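Local coordinates for protein leucine aminopeptidase A1, chloroplastic (Solanum lycopersicum, PDB 5D8N) that removes amino acids, preferably leucine, from the N-termini of peptides as a magnesium-dependent homohexameric aminopeptidase, and also acts as a protein-folding chaperone, at residues 258-270 with 387-399. The protein carries 1 engineered substitution. Numbering follows the deposited sequence. Where two conformers were deposited one is given.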
ATOM      1  N   LYS A 258     -24.032 -21.629 -25.196  1.00 21.59           N
ATOM      2  CA  LYS A 258     -23.557 -22.848 -24.568  1.00 25.52           C
ATOM      3  C   LYS A 258     -23.487 -23.956 -25.598  1.00 24.47           C
ATOM      4  O   LYS A 258     -22.526 -24.698 -25.630  1.00 23.44           O
ATOM      5  CB  LYS A 258     -24.481 -23.250 -23.424  1.00 28.19           C
ATOM      6  CG  LYS A 258     -24.070 -24.504 -22.667  1.00 33.96           C
ATOM      7  CD  LYS A 258     -24.925 -24.581 -21.408  1.00 42.16           C
ATOM      8  CE  LYS A 258     -24.633 -25.828 -20.598  1.00 53.64           C
ATOM      9  NZ  LYS A 258     -25.492 -25.842 -19.382  1.00 66.60           N
ATOM     10  N   GLU A 259     -24.437 -23.991 -26.520  1.00 27.82           N
ATOM     11  CA  GLU A 259     -24.411 -24.961 -27.616  1.00 32.24           C
ATOM     12  C   GLU A 259     -23.239 -24.711 -28.544  1.00 26.36           C
ATOM     13  O   GLU A 259     -22.643 -25.626 -29.115  1.00 25.40           O
ATOM     14  CB  GLU A 259     -25.719 -24.845 -28.419  1.00 43.28           C
ATOM     15  CG  GLU A 259     -26.117 -26.103 -29.165  1.00 59.71           C
ATOM     16  CD  GLU A 259     -26.342 -27.278 -28.226  1.00 72.57           C
ATOM     17  OE1 GLU A 259     -26.943 -27.057 -27.152  1.00 81.44           O
ATOM     18  OE2 GLU A 259     -25.861 -28.399 -28.509  1.00 73.79           O
ATOM     19  N   LEU A 260     -22.818 -23.455 -28.610  1.00 23.99           N
ATOM     20  CA  LEU A 260     -21.632 -23.113 -29.389  1.00 23.82           C
ATOM     21  C   LEU A 260     -20.328 -23.212 -28.586  1.00 24.59           C
ATOM     22  O   LEU A 260     -19.254 -22.873 -29.079  1.00 24.79           O
ATOM     23  CB  LEU A 260     -21.805 -21.727 -29.986  1.00 23.78           C
ATOM     24  CG  LEU A 260     -22.860 -21.643 -31.091  1.00 25.43           C
ATOM     25  CD1 LEU A 260     -23.108 -20.211 -31.490  1.00 26.52           C
ATOM     26  CD2 LEU A 260     -22.433 -22.430 -32.315  1.00 27.49           C
ATOM     27  N   LYS A 261     -20.440 -23.727 -27.368  1.00 24.01           N
ATOM     28  CA  LYS A 261     -19.306 -24.084 -26.536  1.00 25.28           C
ATOM     29  C   LYS A 261     -18.489 -22.866 -26.104  1.00 23.34           C
ATOM     30  O   LYS A 261     -17.292 -22.991 -25.826  1.00 20.50           O
ATOM     31  CB  LYS A 261     -18.414 -25.109 -27.232  1.00 28.73           C
ATOM     32  CG  LYS A 261     -19.159 -26.403 -27.543  1.00 37.76           C
ATOM     33  CD  LYS A 261     -18.223 -27.506 -28.021  1.00 46.48           C
ATOM     34  CE  LYS A 261     -17.669 -27.226 -29.405  1.00 55.19           C
ATOM     35  NZ  LYS A 261     -16.831 -28.369 -29.864  1.00 65.18           N
ATOM     36  N   MET A 262     -19.164 -21.741 -25.889  1.00 21.13           N
ATOM     37  CA  MET A 262     -18.472 -20.516 -25.503  1.00 21.09           C
ATOM     38  C   MET A 262     -18.228 -20.488 -23.995  1.00 21.50           C
ATOM     39  O   MET A 262     -18.755 -19.641 -23.274  1.00 21.84           O
ATOM     40  CB  MET A 262     -19.326 -19.315 -25.892  1.00 20.95           C
ATOM     41  CG  MET A 262     -19.601 -19.189 -27.363  1.00 20.38           C
ATOM     42  SD  MET A 262     -20.279 -17.565 -27.729  1.00 21.59           S
ATOM     43  CE  MET A 262     -20.694 -17.763 -29.452  1.00 21.98           C
ATOM     44  N   GLY A 263     -17.365 -21.380 -23.522  1.00 20.30           N
ATOM     45  CA  GLY A 263     -17.132 -21.499 -22.097  1.00 21.19           C
ATOM     46  C   GLY A 263     -16.408 -20.321 -21.456  1.00 20.46           C
ATOM     47  O   GLY A 263     -16.581 -20.101 -20.251  1.00 18.58           O
ATOM     48  N   ALA A 264     -15.561 -19.613 -22.210  1.00 19.65           N
ATOM     49  CA  ALA A 264     -14.855 -18.476 -21.643  1.00 19.21           C
ATOM     50  C   ALA A 264     -15.791 -17.294 -21.399  1.00 19.63           C
ATOM     51  O   ALA A 264     -15.844 -16.731 -20.304  1.00 22.11           O
ATOM     52  CB  ALA A 264     -13.677 -18.089 -22.509  1.00 21.02           C
ATOM     53  N   TYR A 265     -16.625 -16.989 -22.382  1.00 18.48           N
ATOM     54  CA  TYR A 265     -17.641 -15.955 -22.258  1.00 18.14           C
ATOM     55  C   TYR A 265     -18.649 -16.289 -21.155  1.00 19.28           C
ATOM     56  O   TYR A 265     -18.938 -15.463 -20.281  1.00 17.08           O
ATOM     57  CB  TYR A 265     -18.321 -15.749 -23.613  1.00 19.00           C
ATOM     58  CG  TYR A 265     -19.640 -14.977 -23.627  1.00 20.61           C
ATOM     59  CD1 TYR A 265     -19.766 -13.727 -23.044  1.00 21.31           C
ATOM     60  CD2 TYR A 265     -20.718 -15.434 -24.371  1.00 23.24           C
ATOM     61  CE1 TYR A 265     -20.914 -12.949 -23.191  1.00 19.60           C
ATOM     62  CE2 TYR A 265     -21.889 -14.694 -24.500  1.00 22.07           C
ATOM     63  CZ  TYR A 265     -21.989 -13.450 -23.905  1.00 21.20           C
ATOM     64  OH  TYR A 265     -23.131 -12.701 -24.125  1.00 18.43           O
ATOM     65  N   LEU A 266     -19.142 -17.526 -21.159  1.00 19.77           N
ATOM     66  CA  LEU A 266     -20.183 -17.900 -20.222  1.00 19.32           C
ATOM     67  C   LEU A 266     -19.671 -17.966 -18.799  1.00 19.89           C
ATOM     68  O   LEU A 266     -20.388 -17.622 -17.864  1.00 21.55           O
ATOM     69  CB  LEU A 266     -20.834 -19.218 -20.629  1.00 19.58           C
ATOM     70  CG  LEU A 266     -21.670 -19.117 -21.910  1.00 20.44           C
ATOM     71  CD1 LEU A 266     -22.138 -20.483 -22.393  1.00 22.09           C
ATOM     72  CD2 LEU A 266     -22.897 -18.274 -21.657  1.00 22.34           C
ATOM     73  N   ALA A 267     -18.399 -18.281 -18.622  1.00 19.62           N
ATOM     74  CA  ALA A 267     -17.836 -18.238 -17.274  1.00 20.84           C
ATOM     75  C   ALA A 267     -17.813 -16.813 -16.695  1.00 20.51           C
ATOM     76  O   ALA A 267     -18.109 -16.600 -15.529  1.00 19.81           O
ATOM     77  CB  ALA A 267     -16.428 -18.806 -17.279  1.00 22.85           C
ATOM     78  N   VAL A 268     -17.472 -15.845 -17.527  1.00 19.05           N
ATOM     79  CA  VAL A 268     -17.449 -14.457 -17.069  1.00 21.02           C
ATOM     80  C   VAL A 268     -18.850 -14.015 -16.734  1.00 20.18           C
ATOM     81  O   VAL A 268     -19.083 -13.377 -15.722  1.00 20.32           O
ATOM     82  CB  VAL A 268     -16.888 -13.522 -18.170  1.00 20.66           C
ATOM     83  CG1 VAL A 268     -16.972 -12.072 -17.724  1.00 20.71           C
ATOM     84  CG2 VAL A 268     -15.433 -13.872 -18.458  1.00 21.12           C
ATOM     85  N   ALA A 269     -19.800 -14.417 -17.563  1.00 23.47           N
ATOM     86  CA  ALA A 269     -21.204 -14.041 -17.385  1.00 24.70           C
ATOM     87  C   ALA A 269     -21.951 -14.726 -16.218  1.00 26.21           C
ATOM     88  O   ALA A 269     -23.022 -14.286 -15.820  1.00 24.81           O
ATOM     89  CB  ALA A 269     -21.956 -14.300 -18.679  1.00 23.42           C
ATOM     90  N   ALA A 270     -21.389 -15.802 -15.683  1.00 23.75           N
ATOM     91  CA  ALA A 270     -22.122 -16.698 -14.797  1.00 25.89           C
ATOM     92  C   ALA A 270     -22.572 -16.019 -13.502  1.00 23.92           C
ATOM     93  O   ALA A 270     -23.651 -16.303 -12.987  1.00 22.54           O
ATOM     94  CB  ALA A 270     -21.270 -17.926 -14.474  1.00 27.70           C
ATOM     95  N   GLU A 387     -11.088 -10.224 -17.120  1.00 26.94           N
ATOM     96  CA  GLU A 387     -12.068 -11.169 -17.633  1.00 27.44           C
ATOM     97  C   GLU A 387     -12.597 -10.768 -19.001  1.00 25.65           C
ATOM     98  O   GLU A 387     -13.124 -11.586 -19.751  1.00 25.37           O
ATOM     99  CB  GLU A 387     -13.208 -11.356 -16.626  1.00 31.42           C
ATOM    100  CG  GLU A 387     -12.749 -12.096 -15.377  1.00 36.04           C
ATOM    101  CD  GLU A 387     -13.861 -12.489 -14.406  1.00 43.51           C
ATOM    102  OE1 GLU A 387     -15.060 -12.281 -14.694  1.00 42.17           O
ATOM    103  OE2 GLU A 387     -13.511 -13.029 -13.335  1.00 45.46           O
ATOM    104  N   GLY A 388     -12.434  -9.501 -19.344  1.00 23.53           N
ATOM    105  CA  GLY A 388     -12.903  -9.025 -20.636  1.00 23.99           C
ATOM    106  C   GLY A 388     -12.331  -9.822 -21.810  1.00 24.20           C
ATOM    107  O   GLY A 388     -13.054 -10.160 -22.748  1.00 23.61           O
ATOM    108  N   ARG A 389     -11.039 -10.149 -21.735  1.00 20.52           N
ATOM    109  CA  ARG A 389     -10.380 -10.873 -22.797  1.00 19.15           C
ATOM    110  C   ARG A 389     -10.944 -12.260 -22.953  1.00 19.33           C
ATOM    111  O   ARG A 389     -10.914 -12.783 -24.061  1.00 21.84           O
ATOM    112  CB  ARG A 389      -8.874 -10.938 -22.592  1.00 19.73           C
ATOM    113  CG  ARG A 389      -8.463 -11.628 -21.299  1.00 19.67           C
ATOM    114  CD  ARG A 389      -6.982 -11.422 -21.039  1.00 20.22           C
ATOM    115  NE  ARG A 389      -6.715 -10.037 -20.682  1.00 23.54           N
ATOM    116  CZ  ARG A 389      -5.501  -9.529 -20.471  1.00 24.46           C
ATOM    117  NH1 ARG A 389      -4.410 -10.254 -20.660  1.00 25.96           N
ATOM    118  NH2 ARG A 389      -5.378  -8.251 -20.195  1.00 25.96           N
ATOM    119  N   LEU A 390     -11.514 -12.829 -21.893  0.57 18.66           N
ATOM    120  CA  LEU A 390     -12.153 -14.134 -22.012  0.57 20.64           C
ATOM    121  C   LEU A 390     -13.368 -14.051 -22.935  0.57 19.65           C
ATOM    122  O   LEU A 390     -13.635 -14.972 -23.703  0.57 19.35           O
ATOM    123  CB  LEU A 390     -12.574 -14.726 -20.661  0.57 21.63           C
ATOM    124  CG  LEU A 390     -11.567 -15.524 -19.824  0.57 23.11           C
ATOM    125  CD1 LEU A 390     -10.246 -14.784 -19.706  0.57 23.30           C
ATOM    126  CD2 LEU A 390     -12.130 -15.794 -18.433  0.57 24.47           C
ATOM    127  N   THR A 391     -14.174 -13.014 -22.756  1.00 18.76           N
ATOM    128  CA  THR A 391     -15.348 -12.851 -23.594  1.00 19.12           C
ATOM    129  C   THR A 391     -14.927 -12.637 -25.037  1.00 19.11           C
ATOM    130  O   THR A 391     -15.564 -13.125 -25.976  1.00 19.36           O
ATOM    131  CB  THR A 391     -16.269 -11.717 -23.122  1.00 19.41           C
ATOM    132  OG1 THR A 391     -15.650 -10.435 -23.297  1.00 18.41           O
ATOM    133  CG2 THR A 391     -16.623 -11.916 -21.668  1.00 19.96           C
ATOM    134  N   LEU A 392     -13.851 -11.882 -25.216  1.00 20.27           N
ATOM    135  CA  LEU A 392     -13.342 -11.655 -26.573  1.00 19.82           C
ATOM    136  C   LEU A 392     -12.833 -12.916 -27.240  1.00 19.75           C
ATOM    137  O   LEU A 392     -12.920 -13.053 -28.457  1.00 20.66           O
ATOM    138  CB  LEU A 392     -12.234 -10.614 -26.576  1.00 20.09           C
ATOM    139  CG  LEU A 392     -12.689  -9.168 -26.360  1.00 22.63           C
ATOM    140  CD1 LEU A 392     -11.472  -8.307 -26.091  1.00 23.68           C
ATOM    141  CD2 LEU A 392     -13.437  -8.665 -27.590  1.00 24.29           C
ATOM    142  N   ALA A 393     -12.279 -13.833 -26.458  1.00 18.98           N
ATOM    143  CA  ALA A 393     -11.829 -15.095 -27.015  1.00 19.50           C
ATOM    144  C   ALA A 393     -12.925 -15.811 -27.822  1.00 18.64           C
ATOM    145  O   ALA A 393     -12.757 -16.150 -28.991  1.00 17.45           O
ATOM    146  CB  ALA A 393     -11.318 -15.977 -25.898  1.00 19.81           C
ATOM    147  N   ASP A 394     -14.090 -15.958 -27.210  1.00 19.01           N
ATOM    148  CA  ASP A 394     -15.230 -16.566 -27.866  1.00 19.24           C
ATOM    149  C   ASP A 394     -15.847 -15.713 -28.985  1.00 20.73           C
ATOM    150  O   ASP A 394     -16.299 -16.247 -30.013  1.00 18.79           O
ATOM    151  CB  ASP A 394     -16.274 -16.972 -26.829  1.00 19.70           C
ATOM    152  CG  ASP A 394     -15.874 -18.261 -26.083  1.00 22.01           C
ATOM    153  OD1 ASP A 394     -15.355 -19.176 -26.779  1.00 20.54           O
ATOM    154  OD2 ASP A 394     -16.143 -18.373 -24.854  1.00 19.70           O
ATOM    155  N   ALA A 395     -15.838 -14.393 -28.818  1.00 18.85           N
ATOM    156  CA  ALA A 395     -16.318 -13.518 -29.895  1.00 18.44           C
ATOM    157  C   ALA A 395     -15.434 -13.589 -31.133  1.00 18.94           C
ATOM    158  O   ALA A 395     -15.913 -13.546 -32.250  1.00 20.28           O
ATOM    159  CB  ALA A 395     -16.388 -12.083 -29.417  1.00 19.18           C
ATOM    160  N   LEU A 396     -14.130 -13.711 -30.931  1.00 17.91           N
ATOM    161  CA  LEU A 396     -13.214 -13.789 -32.041  1.00 17.42           C
ATOM    162  C   LEU A 396     -13.342 -15.114 -32.783  1.00 18.18           C
ATOM    163  O   LEU A 396     -13.250 -15.166 -34.008  1.00 19.19           O
ATOM    164  CB  LEU A 396     -11.790 -13.529 -31.549  1.00 16.31           C
ATOM    165  CG  LEU A 396     -11.444 -12.091 -31.176  1.00 17.09           C
ATOM    166  CD1 LEU A 396     -10.098 -12.033 -30.442  1.00 18.11           C
ATOM    167  CD2 LEU A 396     -11.338 -11.173 -32.383  1.00 18.09           C
ATOM    168  N   ILE A 397     -13.511 -16.195 -32.037  1.00 18.51           N
ATOM    169  CA  ILE A 397     -13.721 -17.506 -32.642  1.00 18.76           C
ATOM    170  C   ILE A 397     -14.994 -17.434 -33.467  1.00 19.85           C
ATOM    171  O   ILE A 397     -15.003 -17.869 -34.605  1.00 20.32           O
ATOM    172  CB  ILE A 397     -13.843 -18.596 -31.567  1.00 19.29           C
ATOM    173  CG1 ILE A 397     -12.476 -18.827 -30.914  1.00 19.55           C
ATOM    174  CG2 ILE A 397     -14.327 -19.908 -32.161  1.00 21.32           C
ATOM    175  CD1 ILE A 397     -12.541 -19.459 -29.527  1.00 20.49           C
ATOM    176  N   TYR A 398     -16.046 -16.821 -32.925  1.00 19.05           N
ATOM    177  CA  TYR A 398     -17.299 -16.687 -33.653  1.00 20.65           C
ATOM    178  C   TYR A 398     -17.115 -15.879 -34.926  1.00 22.51           C
ATOM    179  O   TYR A 398     -17.593 -16.242 -35.998  1.00 21.59           O
ATOM    180  CB  TYR A 398     -18.328 -15.984 -32.771  1.00 21.52           C
ATOM    181  CG  TYR A 398     -19.708 -15.896 -33.372  1.00 24.07           C
ATOM    182  CD1 TYR A 398     -20.079 -14.823 -34.145  1.00 22.40           C
ATOM    183  CD2 TYR A 398     -20.629 -16.911 -33.187  1.00 26.82           C
ATOM    184  CE1 TYR A 398     -21.333 -14.757 -34.719  1.00 21.93           C
ATOM    185  CE2 TYR A 398     -21.919 -16.824 -33.701  1.00 25.84           C
ATOM    186  CZ  TYR A 398     -22.248 -15.756 -34.496  1.00 24.74           C
ATOM    187  OH  TYR A 398     -23.540 -15.633 -34.955  1.00 24.46           O
ATOM    188  N   ALA A 399     -16.374 -14.778 -34.826  1.00 22.69           N
ATOM    189  CA  ALA A 399     -16.100 -13.978 -36.010  1.00 22.32           C
ATOM    190  C   ALA A 399     -15.398 -14.817 -37.076  1.00 22.04           C
ATOM    191  O   ALA A 399     -15.718 -14.726 -38.277  1.00 23.77           O
ATOM    192  CB  ALA A 399     -15.269 -12.744 -35.656  1.00 22.01           C
TER
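Tyr265 and Thr391 mark where the backbones of helix 263-269 and helix 388-399 come nearest, CA to CA 4.1 Å. The axes of these short helices approach to 7.1 Å and run 145° apart, roughly antiparallel, so the first turn of 263-269 lies beside residues 390-394, in the N-terminal half of 388-399. The small side chain of Ala264 suits this closeness, its CB lying 3.3 Å from Leu390 O. The pair is a worked example of a carboxylate on one helix accepting an N-H from the first turn of another. Asp394 reaches the N-terminal turn opened by Met262, the N-cap residue, and its OD2 accepts the N-H of Tyr265 through the anti lone pair at 2.9 Å, nearly straight (171°). The second oxygen, OD1, is hydrogen-bonded by Ser374, so the buried carboxylate is gripped at both ends. Met262 CB and CG pack against the Asp394 side chain, and its extended chain carries CE to 3.8 Å from Tyr398 CD2, while Leu260 CD1 meets the edge of that ring. Tyr265 turns the edge of its ring to Thr391 CG2, its chi1 of 165° placing CG trans to the main-chain nitrogen, and its hydroxyl bonds to Ala355 O on strand 347-358. One turn on, Val268 spreads its branches: CG2 lies 3.7 Å from Leu390 CB, and CG1 is 3.6 Å from OE1 of the magnesium ligand Glu387. Thr391 OG1, meanwhile, folds back on Gly388 O, leaving its methyl to face Val268. A leucine in place of Asp394 would probably leave the Tyr265 N-H without its acceptor and Ser374 without its mate in this buried spot. The contact thus joins helix 263-269, whose Ala267 packs on Leu17 of a second subunit, to the helix that follows Glu387, and the partial positive charge of the helix start is likely to stabilise the aspartate as an anion.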